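Local coordinates for putative L-alanine-DL-glutamate epimerase (Burkholderia xenovorans, PDB 3GO2), which binds magnesium and, as a member of the mandelate racemase/muconate lactonizing enzyme family, probably works as a racemase or epimerase, at residues Arg116-Val121 and Gln363-Ile369; Trp351-Leu355 and Leu385-Pro389; Phe277-Asp282 and Phe307-Ile313; Phe68-Tyr73 and Ile88-Glu92; Pro187-Val191 and Phe222-Pro226. All blocks are in the same frame, centred on the assembly; numbering follows the deposited sequence.

Contact 1. Residues Arg116-Val121 and Gln363-Ile369; sequences RDRVPV and QNGELII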
# COMPACT_ATOMS: atom_id res chain seq x y z
N ARG A 116 16.12 14.32 33.85
CA ARG A 116 17.58 14.14 34.05
C ARG A 116 18.19 15.50 34.39
O ARG A 116 17.61 16.54 34.03
CB ARG A 116 18.23 13.51 32.81
CG ARG A 116 18.04 14.34 31.53
CD ARG A 116 18.65 13.68 30.28
NE ARG A 116 17.94 12.47 29.89
CZ ARG A 116 16.85 12.44 29.13
NH1 ARG A 116 16.30 13.58 28.70
NH2 ARG A 116 16.30 11.27 28.82
N ASP A 117 19.37 15.45 35.05
CA ASP A 117 20.10 16.62 35.56
C ASP A 117 21.22 17.06 34.66
O ASP A 117 21.74 18.16 34.80
CB ASP A 117 20.78 16.26 36.93
CG ASP A 117 19.79 16.04 38.03
OD1 ASP A 117 18.58 16.32 37.85
OD2 ASP A 117 20.23 15.61 39.12
N ARG A 118 21.66 16.16 33.80
CA ARG A 118 22.80 16.38 32.92
C ARG A 118 22.47 15.76 31.58
O ARG A 118 21.73 14.76 31.52
CB ARG A 118 24.04 15.73 33.51
CG ARG A 118 24.38 16.29 34.89
CD ARG A 118 25.79 16.00 35.27
NE ARG A 118 26.09 16.62 36.56
CZ ARG A 118 27.31 16.69 37.09
NH1 ARG A 118 28.34 16.19 36.43
NH2 ARG A 118 27.49 17.29 38.27
N VAL A 119 23.05 16.30 30.51
CA VAL A 119 22.72 15.88 29.15
C VAL A 119 23.99 15.54 28.39
O VAL A 119 24.86 16.39 28.24
CB VAL A 119 21.98 17.05 28.41
CG1 VAL A 119 21.70 16.67 26.97
CG2 VAL A 119 20.67 17.42 29.13
N PRO A 120 24.12 14.30 27.89
CA PRO A 120 25.31 14.04 27.08
C PRO A 120 25.25 14.86 25.80
O PRO A 120 24.19 15.03 25.19
CB PRO A 120 25.22 12.55 26.76
CG PRO A 120 24.29 12.01 27.79
CD PRO A 120 23.30 13.09 28.06
N VAL A 121 26.41 15.40 25.44
CA VAL A 121 26.54 16.18 24.23
C VAL A 121 27.52 15.57 23.25
O VAL A 121 28.26 14.63 23.55
CB VAL A 121 26.94 17.66 24.51
CG1 VAL A 121 25.88 18.34 25.36
CG2 VAL A 121 28.33 17.78 25.14
N GLN A 363 30.73 19.05 32.17
CA GLN A 363 31.56 18.20 33.02
C GLN A 363 31.51 16.78 32.49
O GLN A 363 30.43 16.24 32.27
CB GLN A 363 31.03 18.26 34.46
CG GLN A 363 31.82 17.42 35.48
CD GLN A 363 31.15 17.43 36.87
OE1 GLN A 363 30.51 18.42 37.26
NE2 GLN A 363 31.28 16.32 37.59
N ASN A 364 32.69 16.20 32.24
CA ASN A 364 32.81 14.81 31.78
C ASN A 364 31.93 14.54 30.56
O ASN A 364 31.23 13.53 30.52
CB ASN A 364 32.45 13.84 32.90
CG ASN A 364 32.80 12.37 32.56
OD1 ASN A 364 33.67 12.10 31.74
ND2 ASN A 364 32.12 11.43 33.22
N GLY A 365 31.93 15.47 29.63
CA GLY A 365 31.22 15.31 28.38
C GLY A 365 29.74 15.54 28.44
O GLY A 365 29.03 15.17 27.50
N GLU A 366 29.24 16.13 29.54
CA GLU A 366 27.79 16.34 29.68
C GLU A 366 27.52 17.79 30.01
O GLU A 366 28.34 18.45 30.64
CB GLU A 366 27.21 15.49 30.80
CG GLU A 366 27.41 13.99 30.62
CD GLU A 366 26.65 13.20 31.65
OE1 GLU A 366 26.79 13.50 32.84
OE2 GLU A 366 25.92 12.27 31.26
N LEU A 367 26.38 18.29 29.55
CA LEU A 367 25.94 19.63 29.90
C LEU A 367 25.15 19.58 31.20
O LEU A 367 24.26 18.74 31.36
CB LEU A 367 25.05 20.20 28.79
CG LEU A 367 24.33 21.54 29.00
CD1 LEU A 367 25.30 22.72 29.18
CD2 LEU A 367 23.38 21.81 27.80
N ILE A 368 25.47 20.48 32.12
CA ILE A 368 24.75 20.59 33.38
C ILE A 368 23.52 21.44 33.12
O ILE A 368 23.63 22.51 32.54
CB ILE A 368 25.62 21.28 34.45
CG1 ILE A 368 26.90 20.50 34.70
CG2 ILE A 368 24.82 21.55 35.73
CD1 ILE A 368 26.68 19.16 35.17
N ILE A 369 22.36 20.96 33.52
CA ILE A 369 21.11 21.71 33.32
C ILE A 369 20.95 22.69 34.47
O ILE A 369 20.92 22.27 35.63
CB ILE A 369 19.90 20.76 33.29
CG1 ILE A 369 20.10 19.71 32.20
CG2 ILE A 369 18.56 21.55 33.09
CD1 ILE A 369 20.50 20.25 30.88
O HOH W 1 28.72 14.61 34.00
O HOH W 2 30.37 14.53 25.14

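Contact 2. Residues Trp351-Leu355 and Leu385-Pro389; sequences WEDEL and LAHPP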
# COMPACT_ATOMS: atom_id res chain seq x y z
N TRP A 351 34.36 36.83 22.42
CA TRP A 351 33.44 37.69 23.18
C TRP A 351 32.12 37.02 23.58
O TRP A 351 31.21 37.68 24.08
CB TRP A 351 33.18 38.99 22.42
CG TRP A 351 32.50 38.85 21.10
CD1 TRP A 351 31.16 38.93 20.88
CD2 TRP A 351 33.11 38.60 19.83
NE1 TRP A 351 30.89 38.79 19.55
CE2 TRP A 351 32.06 38.56 18.88
CE3 TRP A 351 34.42 38.40 19.39
CZ2 TRP A 351 32.28 38.32 17.52
CZ3 TRP A 351 34.65 38.17 18.03
CH2 TRP A 351 33.58 38.13 17.12
N GLU A 352 32.01 35.71 23.39
CA GLU A 352 30.73 35.05 23.66
C GLU A 352 30.26 35.27 25.10
O GLU A 352 29.08 35.56 25.33
CB GLU A 352 30.86 33.55 23.40
CG GLU A 352 29.57 32.73 23.59
CD GLU A 352 28.61 32.85 22.44
OE1 GLU A 352 29.01 33.39 21.37
OE2 GLU A 352 27.44 32.40 22.60
N ASP A 353 31.15 35.11 26.07
CA ASP A 353 30.70 35.15 27.45
C ASP A 353 30.27 36.57 27.87
O ASP A 353 29.43 36.70 28.76
CB ASP A 353 31.75 34.57 28.41
CG ASP A 353 31.92 33.05 28.27
OD1 ASP A 353 31.19 32.38 27.47
OD2 ASP A 353 32.79 32.50 28.97
N GLU A 354 30.80 37.60 27.21
CA GLU A 354 30.38 38.99 27.41
C GLU A 354 28.90 39.19 27.10
O GLU A 354 28.24 40.03 27.71
CB GLU A 354 31.23 39.93 26.51
CG GLU A 354 31.09 41.44 26.74
CD GLU A 354 31.69 42.29 25.59
OE1 GLU A 354 32.48 41.76 24.77
OE2 GLU A 354 31.36 43.50 25.50
N LEU A 355 28.39 38.44 26.12
CA LEU A 355 27.05 38.68 25.58
C LEU A 355 25.94 38.16 26.47
O LEU A 355 24.79 38.55 26.29
CB LEU A 355 26.90 38.03 24.20
CG LEU A 355 27.80 38.59 23.11
CD1 LEU A 355 27.74 37.69 21.88
CD2 LEU A 355 27.42 40.02 22.77
N LEU A 385 25.26 45.86 22.22
CA LEU A 385 25.53 47.11 21.49
C LEU A 385 27.01 47.39 21.33
O LEU A 385 27.39 48.21 20.50
CB LEU A 385 24.82 48.28 22.15
CG LEU A 385 23.29 48.23 22.04
CD1 LEU A 385 22.65 49.25 23.00
CD2 LEU A 385 22.79 48.39 20.61
N ALA A 386 27.86 46.71 22.10
CA ALA A 386 29.31 46.82 21.95
C ALA A 386 29.81 45.99 20.79
O ALA A 386 31.00 46.11 20.40
CB ALA A 386 30.01 46.40 23.22
N HIS A 387 28.92 45.15 20.25
CA HIS A 387 29.20 44.27 19.10
C HIS A 387 28.20 44.47 17.96
O HIS A 387 27.42 43.57 17.58
CB HIS A 387 29.23 42.82 19.60
CG HIS A 387 30.38 42.57 20.52
ND1 HIS A 387 31.67 42.40 20.07
CD2 HIS A 387 30.44 42.53 21.88
CE1 HIS A 387 32.47 42.21 21.10
NE2 HIS A 387 31.75 42.29 22.21
N PRO A 388 28.19 45.67 17.37
CA PRO A 388 27.26 45.96 16.28
C PRO A 388 27.43 44.99 15.10
O PRO A 388 28.56 44.62 14.80
CB PRO A 388 27.64 47.39 15.89
CG PRO A 388 29.01 47.57 16.37
CD PRO A 388 29.12 46.78 17.62
N PRO A 389 26.33 44.55 14.47
CA PRO A 389 26.38 43.57 13.37
C PRO A 389 26.79 44.15 12.03
O PRO A 389 27.38 45.23 11.98
CB PRO A 389 24.96 43.05 13.31
CG PRO A 389 24.11 44.12 13.80
CD PRO A 389 24.94 44.90 14.80

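Contact 3. Residues Phe277-Asp282 and Phe307-Ile313; sequences FKPFFD and FADAHDI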
# COMPACT_ATOMS: atom_id res chain seq x y z
N PHE A 277 7.23 16.25 9.92
CA PHE A 277 8.01 15.09 10.34
C PHE A 277 7.30 13.81 9.92
O PHE A 277 7.96 12.80 9.62
CB PHE A 277 8.20 15.08 11.86
CG PHE A 277 9.32 15.98 12.37
CD1 PHE A 277 10.52 15.41 12.80
CD2 PHE A 277 9.19 17.35 12.43
CE1 PHE A 277 11.57 16.21 13.29
CE2 PHE A 277 10.23 18.14 12.92
CZ PHE A 277 11.41 17.56 13.33
N LYS A 278 5.97 13.84 9.90
CA LYS A 278 5.16 12.65 9.73
C LYS A 278 5.51 11.82 8.49
O LYS A 278 5.65 10.61 8.62
CB LYS A 278 3.67 13.00 9.76
CG LYS A 278 2.72 11.83 9.46
CD LYS A 278 1.26 12.27 9.59
CE LYS A 278 0.34 11.46 8.70
NZ LYS A 278 0.40 9.97 8.97
N PRO A 279 5.65 12.44 7.29
CA PRO A 279 5.97 11.59 6.15
C PRO A 279 7.29 10.80 6.27
O PRO A 279 7.38 9.69 5.75
CB PRO A 279 6.03 12.58 4.98
CG PRO A 279 5.46 13.81 5.46
CD PRO A 279 5.39 13.83 6.90
N PHE A 280 8.26 11.35 7.00
CA PHE A 280 9.52 10.68 7.21
C PHE A 280 9.34 9.50 8.14
O PHE A 280 9.85 8.41 7.88
CB PHE A 280 10.57 11.66 7.72
CG PHE A 280 10.92 12.72 6.70
CD1 PHE A 280 11.93 12.50 5.79
CD2 PHE A 280 10.22 13.92 6.65
CE1 PHE A 280 12.24 13.47 4.83
CE2 PHE A 280 10.52 14.89 5.73
CZ PHE A 280 11.56 14.65 4.80
N PHE A 281 8.58 9.69 9.22
CA PHE A 281 8.38 8.58 10.15
C PHE A 281 7.53 7.48 9.49
O PHE A 281 7.81 6.28 9.66
CB PHE A 281 7.74 9.07 11.45
CG PHE A 281 8.58 10.06 12.26
CD1 PHE A 281 9.87 10.42 11.91
CD2 PHE A 281 8.06 10.59 13.44
CE1 PHE A 281 10.60 11.31 12.68
CE2 PHE A 281 8.79 11.49 14.21
CZ PHE A 281 10.07 11.84 13.83
N ASP A 282 6.51 7.88 8.73
CA ASP A 282 5.66 6.90 8.04
C ASP A 282 6.47 6.02 7.06
O ASP A 282 6.13 4.85 6.84
CB ASP A 282 4.55 7.62 7.29
CG ASP A 282 3.47 8.18 8.22
OD1 ASP A 282 3.47 7.87 9.42
OD2 ASP A 282 2.62 8.90 7.70
N PHE A 307 5.49 12.67 19.41
CA PHE A 307 5.15 11.98 18.17
C PHE A 307 6.26 10.98 17.82
O PHE A 307 5.97 9.81 17.51
CB PHE A 307 4.94 13.02 17.06
CG PHE A 307 4.69 12.44 15.71
CD1 PHE A 307 3.65 11.56 15.48
CD2 PHE A 307 5.46 12.84 14.64
CE1 PHE A 307 3.42 11.08 14.21
CE2 PHE A 307 5.23 12.37 13.38
CZ PHE A 307 4.23 11.46 13.17
N ALA A 308 7.52 11.42 17.91
CA ALA A 308 8.65 10.55 17.68
C ALA A 308 8.66 9.39 18.68
O ALA A 308 8.94 8.25 18.30
CB ALA A 308 9.99 11.35 17.80
N ASP A 309 8.33 9.69 19.93
CA ASP A 309 8.32 8.67 20.97
C ASP A 309 7.39 7.51 20.62
O ASP A 309 7.72 6.34 20.87
CB ASP A 309 7.90 9.32 22.29
CG ASP A 309 8.07 8.40 23.45
OD1 ASP A 309 9.18 7.84 23.57
OD2 ASP A 309 7.09 8.25 24.21
N ALA A 310 6.24 7.81 20.03
CA ALA A 310 5.27 6.77 19.67
C ALA A 310 5.75 5.88 18.55
O ALA A 310 5.31 4.72 18.45
CB ALA A 310 3.89 7.41 19.31
N HIS A 311 6.69 6.40 17.74
CA HIS A 311 7.38 5.67 16.68
C HIS A 311 8.69 5.04 17.17
O HIS A 311 9.45 4.49 16.38
CB HIS A 311 7.71 6.62 15.51
CG HIS A 311 6.55 6.95 14.62
ND1 HIS A 311 6.23 6.20 13.51
CD2 HIS A 311 5.66 7.98 14.65
CE1 HIS A 311 5.19 6.74 12.90
NE2 HIS A 311 4.83 7.82 13.56
N ASP A 312 8.96 5.10 18.47
CA ASP A 312 10.21 4.64 19.09
C ASP A 312 11.43 5.23 18.38
O ASP A 312 12.41 4.54 18.12
CB ASP A 312 10.29 3.10 19.16
CG ASP A 312 9.39 2.50 20.23
OD1 ASP A 312 9.13 3.15 21.27
OD2 ASP A 312 8.95 1.36 20.03
N ILE A 313 11.37 6.55 18.11
CA ILE A 313 12.47 7.31 17.58
C ILE A 313 12.93 8.31 18.63
O ILE A 313 12.11 9.03 19.19
CB ILE A 313 12.01 8.09 16.31
CG1 ILE A 313 11.61 7.11 15.20
CG2 ILE A 313 13.08 9.07 15.83
CD1 ILE A 313 10.92 7.78 14.01
O HOH W 3 2.73 8.70 11.86

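Contact 4. Residues Phe68-Tyr73 and Ile88-Glu92; sequences FFAEAY and IGAIE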
# COMPACT_ATOMS: atom_id res chain seq x y z
N PHE A 68 -1.45 32.39 21.55
CA PHE A 68 -0.64 33.15 20.57
C PHE A 68 -0.27 32.25 19.37
O PHE A 68 -0.37 32.66 18.22
CB PHE A 68 0.63 33.76 21.17
CG PHE A 68 1.66 34.13 20.13
CD1 PHE A 68 1.51 35.25 19.36
CD2 PHE A 68 2.71 33.28 19.86
CE1 PHE A 68 2.42 35.57 18.35
CE2 PHE A 68 3.65 33.58 18.85
CZ PHE A 68 3.48 34.73 18.10
N PHE A 69 0.20 31.05 19.67
CA PHE A 69 0.60 30.16 18.59
C PHE A 69 -0.58 29.88 17.66
O PHE A 69 -0.45 29.94 16.43
CB PHE A 69 1.17 28.84 19.14
CG PHE A 69 1.59 27.92 18.04
CD1 PHE A 69 2.82 28.06 17.42
CD2 PHE A 69 0.73 26.94 17.59
CE1 PHE A 69 3.17 27.22 16.37
CE2 PHE A 69 1.06 26.14 16.52
CZ PHE A 69 2.29 26.28 15.92
N ALA A 70 -1.74 29.56 18.24
CA ALA A 70 -2.91 29.21 17.46
C ALA A 70 -3.33 30.38 16.60
O ALA A 70 -3.59 30.22 15.42
CB ALA A 70 -4.08 28.76 18.38
N GLU A 71 -3.28 31.59 17.16
CA GLU A 71 -3.69 32.78 16.39
C GLU A 71 -2.69 33.08 15.28
O GLU A 71 -3.06 33.40 14.14
CB GLU A 71 -3.80 33.98 17.32
CG GLU A 71 -4.27 35.25 16.59
CD GLU A 71 -4.42 36.45 17.52
OE1 GLU A 71 -3.64 36.60 18.46
OE2 GLU A 71 -5.30 37.28 17.26
N ALA A 72 -1.41 32.98 15.61
CA ALA A 72 -0.35 33.23 14.65
C ALA A 72 -0.40 32.25 13.48
O ALA A 72 -0.18 32.65 12.35
CB ALA A 72 1.04 33.20 15.32
N TYR A 73 -0.67 30.99 13.76
CA TYR A 73 -0.78 29.97 12.73
C TYR A 73 -1.94 30.33 11.80
O TYR A 73 -1.79 30.26 10.57
CB TYR A 73 -1.01 28.62 13.39
CG TYR A 73 -1.10 27.50 12.37
CD1 TYR A 73 -0.05 27.24 11.50
CD2 TYR A 73 -2.23 26.71 12.27
CE1 TYR A 73 -0.12 26.19 10.56
CE2 TYR A 73 -2.31 25.69 11.32
CZ TYR A 73 -1.26 25.43 10.48
OH TYR A 73 -1.36 24.41 9.58
N ILE A 88 7.49 32.67 14.53
CA ILE A 88 6.53 32.22 15.52
C ILE A 88 7.26 31.47 16.67
O ILE A 88 6.99 31.70 17.85
CB ILE A 88 5.47 31.32 14.86
CG1 ILE A 88 4.60 32.18 13.94
CG2 ILE A 88 4.62 30.61 15.92
CD1 ILE A 88 3.60 31.35 13.10
N GLY A 89 8.22 30.61 16.29
CA GLY A 89 9.00 29.84 17.27
C GLY A 89 9.82 30.72 18.19
O GLY A 89 9.93 30.47 19.39
N ALA A 90 10.41 31.75 17.62
CA ALA A 90 11.22 32.69 18.41
C ALA A 90 10.36 33.44 19.44
O ALA A 90 10.77 33.66 20.62
CB ALA A 90 11.91 33.68 17.48
N ILE A 91 9.17 33.84 19.01
CA ILE A 91 8.26 34.50 19.94
C ILE A 91 7.80 33.52 21.03
O ILE A 91 7.75 33.88 22.19
CB ILE A 91 7.09 35.15 19.23
CG1 ILE A 91 7.61 36.28 18.33
CG2 ILE A 91 6.04 35.65 20.25
CD1 ILE A 91 6.49 36.93 17.44
N GLU A 92 7.47 32.29 20.64
CA GLU A 92 7.11 31.26 21.59
C GLU A 92 8.16 31.09 22.65
O GLU A 92 7.86 30.99 23.84
CB GLU A 92 6.86 29.92 20.87
CG GLU A 92 6.58 28.78 21.85
CD GLU A 92 5.99 27.58 21.19
OE1 GLU A 92 6.69 26.55 21.06
OE2 GLU A 92 4.80 27.67 20.83

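Contact 5. Residues Pro187-Val191 and Phe222-Pro226; sequences PALNV and FNAKP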
# COMPACT_ATOMS: atom_id res chain seq x y z
N PRO A 187 25.04 22.44 -8.95
CA PRO A 187 23.73 22.15 -8.40
C PRO A 187 23.20 20.72 -8.56
O PRO A 187 22.21 20.35 -7.92
CB PRO A 187 22.83 23.16 -9.12
CG PRO A 187 23.53 23.44 -10.42
CD PRO A 187 24.98 23.41 -10.06
N ALA A 188 23.85 19.91 -9.40
CA ALA A 188 23.48 18.50 -9.51
C ALA A 188 23.80 17.71 -8.23
O ALA A 188 23.16 16.69 -7.96
CB ALA A 188 24.16 17.87 -10.72
N LEU A 189 24.74 18.22 -7.43
CA LEU A 189 25.17 17.59 -6.19
C LEU A 189 25.70 16.17 -6.41
O LEU A 189 25.53 15.28 -5.58
CB LEU A 189 24.03 17.58 -5.15
CG LEU A 189 23.22 18.86 -5.00
CD1 LEU A 189 22.17 18.71 -3.88
CD2 LEU A 189 24.11 20.11 -4.73
N ASN A 190 26.37 15.94 -7.53
CA ASN A 190 26.98 14.62 -7.77
C ASN A 190 28.13 14.39 -6.78
O ASN A 190 28.79 15.35 -6.34
CB ASN A 190 27.48 14.50 -9.20
CG ASN A 190 26.36 14.58 -10.23
OD1 ASN A 190 25.31 13.94 -10.06
ND2 ASN A 190 26.57 15.37 -11.30
N VAL A 191 28.35 13.11 -6.50
CA VAL A 191 29.46 12.61 -5.69
C VAL A 191 30.40 11.82 -6.61
O VAL A 191 29.96 10.97 -7.38
CB VAL A 191 28.91 11.70 -4.57
CG1 VAL A 191 30.04 10.99 -3.81
CG2 VAL A 191 28.03 12.53 -3.60
N PHE A 222 22.56 18.77 2.93
CA PHE A 222 21.81 18.52 1.71
C PHE A 222 22.76 18.33 0.52
O PHE A 222 22.42 18.68 -0.60
CB PHE A 222 20.91 19.72 1.37
CG PHE A 222 19.73 19.98 2.29
CD1 PHE A 222 18.45 19.52 1.97
CD2 PHE A 222 19.86 20.83 3.39
CE1 PHE A 222 17.35 19.84 2.76
CE2 PHE A 222 18.76 21.15 4.17
CZ PHE A 222 17.51 20.67 3.85
N ASN A 223 23.97 17.81 0.77
CA ASN A 223 25.05 17.87 -0.23
C ASN A 223 25.10 16.78 -1.29
O ASN A 223 26.03 16.76 -2.10
CB ASN A 223 26.40 17.97 0.49
CG ASN A 223 26.54 19.29 1.20
OD1 ASN A 223 26.22 20.34 0.63
ND2 ASN A 223 26.97 19.27 2.46
N ALA A 224 24.10 15.92 -1.33
CA ALA A 224 23.96 14.95 -2.43
C ALA A 224 22.50 14.66 -2.77
O ALA A 224 21.57 15.24 -2.17
CB ALA A 224 24.70 13.66 -2.07
N LYS A 225 22.33 13.78 -3.76
CA LYS A 225 21.06 13.13 -4.02
C LYS A 225 21.13 11.70 -3.46
O LYS A 225 22.21 11.17 -3.21
CB LYS A 225 20.78 13.10 -5.51
CG LYS A 225 20.95 14.46 -6.21
CD LYS A 225 20.04 15.55 -5.66
CE LYS A 225 20.21 16.88 -6.41
NZ LYS A 225 19.60 16.88 -7.80
N PRO A 226 19.99 11.04 -3.31
CA PRO A 226 20.03 9.64 -2.87
C PRO A 226 21.12 8.75 -3.51
O PRO A 226 21.82 8.02 -2.82
CB PRO A 226 18.62 9.16 -3.20
CG PRO A 226 17.78 10.37 -2.94
CD PRO A 226 18.60 11.54 -3.41
O HOH W 4 19.91 19.43 -8.95
O HOH W 5 24.44 12.77 -5.55
O HOH W 6 28.43 16.14 -3.58

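Contact 1. Residues Arg116-Val121 and Gln363-Ile369
Residues 118-121 and 366-368 pair as antiparallel strands, their short axes at 147°, with V119 and L367 the hydrogen-bonded pair between two non-hydrogen-bonded ones, R118-I368 and P120-E366. V119 N reaches L367 O at 2.9 Å, and L367 N answers to V119 O at 2.8 Å. A third bond, I369 N to D117 O, lies beyond one end; V121 N to G365 O, at 3.3 Å beyond the other, is weak. A type I' turn from Q363 to E366 closes the hairpin.

On the face bearing R118, P120, E366 and I368, the R118 chain runs extended alongside I368, whose CD1 lies over one guanidinium face. The Q363 amide comes to the guanidinium edge, its plane turned 75° away. V119 and L367 are on the other face, against helix 323-335; beside them V119 CG2 presses on I369 CD1 at a tight 3.3 Å, and V121 CG1 meets L367 CB at 4.0 Å. E366 OE2 has a long, weak ion pair with R160. R118 NH1 stays 4.7 Å from E366 OE1; one water bonded to NH1 and Q363 O, and rather closely to OE1, suggests that their attraction is largely solvent-mediated.

Contact 2. Residues Trp351-Leu355 and Leu385-Pro389
W351 and H387 carry the aromatic part of this contact, an offset stack between the five-membered ring of the indole and the imidazole. The centroids are 3.9 Å apart and the planes only 11° from parallel; H387 CE1 comes to 3.4 Å from W351 CG, while W351 CD1 sits over the middle of the imidazole. W351 holds CG between its backbone N and carbonyl carbon (chi1 63°), which turns one indole face to the imidazole.

The polar part is one hydrogen bond, from H387 NE2 to E354 OE1, 2.7 Å long and nearly straight at 169°. The carboxylate oxygen lies close to the imidazole plane, yet the nitrogen meets OE1 from above the carboxylate, well out of its plane. E354 was modelled in two conformers, so the bond is certain for one of them alone.

One apolar touch is added, L355 CD2 to H387 CD2 at 4.0 Å, oblique to the ring. W351 NE1 bonds to D14 O, which ties the indole to the end of strand 5-14, and the backbone of H387 also bonds to D14. The contact thus binds the C-terminal tail to the short helix 352-355 at the surface. Where this conformer of E354 is present, NE2 donates to it, and the carboxylate would probably favour a second proton on the ring.

Contact 3. Residues Phe277-Asp282 and Phe307-Ile313
F281 stands at the centre of an aromatic cluster with F307 and H311, each meeting it at a different angle. F281 CG lies anti to the carbonyl carbon (chi1 -64°), which directs the ring across to helix 298-310. Its ring and that of F307 are near parallel, planes 25° apart, but slid so far that they barely overlap, the centroids lying 5.2 Å from each other. Toward H311 the geometry becomes edge-to-face, with the F281 edge directed at the imidazole face and planes at 61°. F281 CB adds a CH-pi contact almost straight over the centre of that same imidazole, 3.7 Å from its centroid.

The two faces of F281 are both covered: I313 CD1 lies 3.7 Å from the ring centroid on one side, and the carbonyl O of F277 is above the other. A308 touches F281 CE2 with its CA at 3.6 Å. The F307 edge, in turn, abuts K278 CA.

I313 is placed by a Schellman motif ending helix 298-310, with D312 as C-prime residue. K278 NZ bridges to the syn lone pair of D282 OD2 at 2.8 Å, and K278 also packs on H311 of the third subunit. The ring packing is dispersive, while the one polar ring, H311, turns NE2 to a water shared with D282 OD1.

Contact 4. Residues Phe68-Tyr73 and Ile88-Glu92
The F68 ring is packed on both faces, by I91 of the facing helix and by A72 of its own. I91 CG2 lies over one face, 3.5 Å from F68 CE2, and on the opposite face A72 CB sits 4.0 Å above the plane, displaced toward the rim. At the edge, within the ring plane, comes the carbonyl of I88, whose O is 4.0 Å from F68 CE2. With CG anti to the backbone N (chi1 161°), F68 crosses the I91 side chain at about a right angle.

F69 is met differently. I88 CG2 approaches its CD1 obliquely at 3.5 Å, and the E92 carboxylate, its plane turned 48° from the ring, brings OE2 to 4.0 Å from the same F69 CD1. The other branch of I88 extends to the neighbouring helix turn, where CD1 rests 3.9 Å from A72 CB; the two branches of one isoleucine thus touch F69 and A72, three residues apart on the helix.

These residues join helices 65-76 and 82-103 of the N-terminal domain, whose short segments run antiparallel at 165° with axes 10.6 Å apart, a spacing that large aromatic and branched side chains span. Helix 46-57 packs on I88 and I91 through L53, and the fourth subunit packs on Y73 through its Y249. Across this interface the chemistry is dispersion, apart from E92; the buried carboxylate, probably charged, accepts from Q300 NE2 on OE2 and, weakly, from W299 N on OE1, implying that E92 ties the helix pair to the barrel domain.

Contact 5. Residues Pro187-Val191 and Phe222-Pro226
K225, at the N-cap position before helix 226-235, crosses L189 at about a right angle where two loops of the enolase-superfamily barrel meet. Residues 222-226 follow strand 215-219, which ends in the magnesium ligand D219; residues 187-191 lead into helix 193-210.

From CB, the K225 chain sets out with CG anti to the carbonyl carbon and bends at chi2 (-59°), which lays it along the A188 carbonyl. CG is 3.6 Å from A188 O, CD 4.0 Å from that oxygen, and CE closest at 3.3 Å; CE also touches L189 CD1 at 3.7 Å. A second bend, at chi4 (73°), turns NZ to a water at 2.8 Å that in turn donates to P187 O. NZ is bonded as well to N314 OD1 of the fifth subunit, whose ND2 takes the A188 carbonyl, so the ammonium and the carbonyl it runs beside share one asparagine.

L189 CD1 points into the other loop, 3.3 Å from F222 O, while V191 CG2 rests on A224 CB. Another water links L189 O to K225 N, and a third N190 O to N223 O. Between these bridges the backbones touch directly: A224 CA lies 3.5 Å from L189 O, with an angle at the hydrogen of 153°.

Contacts 3, 4 and 5 are mostly buried, contact 1 partly so, and contact 2 lies at the surface. Contact 4 belongs to the N-terminal domain; contacts 3 and 5 both lie in the barrel, with nearest atoms about 8 Å apart, the first between outer helices, the second between loops. Contact 1 closes a long loop of chain within which contacts 3 and 5 are nested. Regular backbone bonding across segments is confined to contact 1. Rings dominate contacts 2, 3 and 4, through stacking, edge-to-face packing and aliphatic cover respectively, whereas contact 5 relies on waters and a neighbouring subunit. Contacts 4 and 5 both touch the fourth subunit.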